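Local structure of horse MILK lysozyme (Equus caballus, 2EQL) at residues 15-20 / 93-98. The protein hydrolyses the beta-1,4 linkages between N-acetylmuramic acid and N-acetylglucosamine in bacterial peptidoglycan and, as a calcium-binding lysozyme, carries one calcium ion. Residues are numbered along the deposited sequence; the frame is centred on the assembly and turned at random.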
# COMPACT_ATOMS: atom_id res chain seq x y z
N GLN A 15 2.10 13.42 4.07
CA GLN A 15 1.06 13.41 3.06
C GLN A 15 -0.43 13.28 3.48
O GLN A 15 -1.31 13.16 2.61
CB GLN A 15 1.56 12.29 2.09
CG GLN A 15 2.27 13.10 1.07
CD GLN A 15 2.85 12.42 -0.12
OE1 GLN A 15 2.17 12.02 -1.05
NE2 GLN A 15 4.18 12.35 -0.12
N GLU A 16 -0.75 13.39 4.77
CA GLU A 16 -2.03 13.16 5.46
C GLU A 16 -2.70 11.78 5.46
O GLU A 16 -3.91 11.61 5.66
CB GLU A 16 -3.15 14.21 5.05
CG GLU A 16 -3.55 14.82 3.69
CD GLU A 16 -4.80 14.31 2.91
OE1 GLU A 16 -5.80 13.91 3.51
OE2 GLU A 16 -4.76 14.33 1.67
N MET A 17 -1.86 10.73 5.39
CA MET A 17 -2.38 9.39 5.57
C MET A 17 -2.73 9.07 7.04
O MET A 17 -3.55 8.22 7.42
CB MET A 17 -1.38 8.40 5.05
CG MET A 17 -1.45 8.40 3.53
SD MET A 17 -2.93 7.59 2.88
CE MET A 17 -2.05 7.22 1.40
N ASP A 18 -2.11 9.82 7.92
CA ASP A 18 -2.35 9.81 9.34
C ASP A 18 -3.79 9.69 9.80
O ASP A 18 -3.92 8.89 10.72
CB ASP A 18 -1.74 11.06 9.91
CG ASP A 18 -1.95 11.21 11.39
OD1 ASP A 18 -1.84 10.18 12.12
OD2 ASP A 18 -2.24 12.38 11.74
N GLY A 19 -4.85 10.38 9.41
CA GLY A 19 -6.13 9.82 9.84
C GLY A 19 -6.94 9.06 8.78
O GLY A 19 -8.03 8.57 9.10
N PHE A 20 -6.36 8.94 7.56
CA PHE A 20 -6.99 8.58 6.31
C PHE A 20 -7.78 7.31 6.23
O PHE A 20 -7.41 6.28 6.78
CB PHE A 20 -5.96 8.51 5.22
CG PHE A 20 -6.58 8.95 3.92
CD1 PHE A 20 -6.58 10.27 3.63
CD2 PHE A 20 -7.18 8.04 3.09
CE1 PHE A 20 -7.18 10.67 2.50
CE2 PHE A 20 -7.81 8.43 1.95
CZ PHE A 20 -7.80 9.76 1.66
N SER A 93 -1.68 8.32 -3.83
CA SER A 93 -2.96 8.55 -4.45
C SER A 93 -3.72 7.25 -4.67
O SER A 93 -4.91 7.21 -4.36
CB SER A 93 -2.78 9.23 -5.79
OG SER A 93 -2.22 10.52 -5.54
N CYS A 94 -3.09 6.14 -5.09
CA CYS A 94 -3.90 4.97 -5.34
C CYS A 94 -4.32 4.30 -4.03
O CYS A 94 -5.44 3.83 -3.93
CB CYS A 94 -3.10 4.05 -6.26
SG CYS A 94 -4.22 2.83 -6.97
N ALA A 95 -3.53 4.23 -2.97
CA ALA A 95 -4.05 3.76 -1.68
C ALA A 95 -5.25 4.63 -1.22
O ALA A 95 -6.30 4.13 -0.83
CB ALA A 95 -2.94 3.83 -0.62
N LYS A 96 -5.14 5.97 -1.30
CA LYS A 96 -6.22 6.87 -0.94
C LYS A 96 -7.58 6.60 -1.61
O LYS A 96 -8.62 6.67 -0.94
CB LYS A 96 -5.76 8.29 -1.24
CG LYS A 96 -4.86 8.93 -0.19
CD LYS A 96 -4.46 10.38 -0.50
CE LYS A 96 -4.19 11.04 0.85
NZ LYS A 96 -2.91 11.73 0.94
N ARG A 97 -7.56 6.28 -2.90
CA ARG A 97 -8.72 5.92 -3.69
C ARG A 97 -9.11 4.50 -3.33
O ARG A 97 -10.29 4.18 -3.33
CB ARG A 97 -8.34 6.06 -5.18
CG ARG A 97 -9.21 5.80 -6.41
CD ARG A 97 -8.79 6.51 -7.78
NE ARG A 97 -8.04 7.72 -7.47
CZ ARG A 97 -7.27 8.48 -8.29
NH1 ARG A 97 -5.96 8.87 -8.01
NH2 ARG A 97 -7.89 9.46 -8.97
N VAL A 98 -8.20 3.60 -2.98
CA VAL A 98 -8.58 2.22 -2.66
C VAL A 98 -9.35 2.19 -1.35
O VAL A 98 -10.48 1.69 -1.38
CB VAL A 98 -7.30 1.30 -2.53
CG1 VAL A 98 -7.68 -0.11 -2.13
CG2 VAL A 98 -6.58 1.16 -3.83
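K96 reaches out from helix 89-98 and runs its aliphatic chain over one face of the F20 ring, at about a right angle to that side chain. Its CG sits 3.8 Å from the ring centroid and 21° off the normal, a CH-pi contact displaced toward the rim, and its CE lies over F20 CE1 on the same face. With CG anti to the carbonyl carbon (chi1 -80°) and the next two torsions extended, the lysine reaches the loop; a bend at chi4 then sets the ammonium group.

That group meets two oxygens of consecutive residues, one of them weakly. K96 NZ donates to the backbone O of Q15 at 2.7 Å. The C=O...N angle is 154°, the nitrogen being tilted from the carbonyl plane. The second bond, from K96 NZ to OE2 of E16 at 3.3 Å, is weak, and forms the salt bridge. The other carboxylate oxygen, E16 OE1, lies in the plane of the F20 ring, at its edge. The Q15 side chain turns to a different partner, bonding through NE2 to D89 at the start of helix 89-98.

M17 takes another flank of the lysine. Bent at chi2, its side chain ends with CE 3.7 Å from K96 CG and 4.0 Å from A95 CB, while W28 of helix 25-36 touches both M17 and A95.

The contact thus ties the loop between helices 5-13 and 25-36 to helix 89-98, which carries D90 and D91, inferred calcium ligands, within the C-type lysozyme fold. One lysine serves both chemistries: its methylenes pack against phenylalanine and methionine, while the shorter bond to Q15 O positions its ammonium and E16 offers a nearby counter-charge, whose effect solvent probably weakens because E16 is exposed.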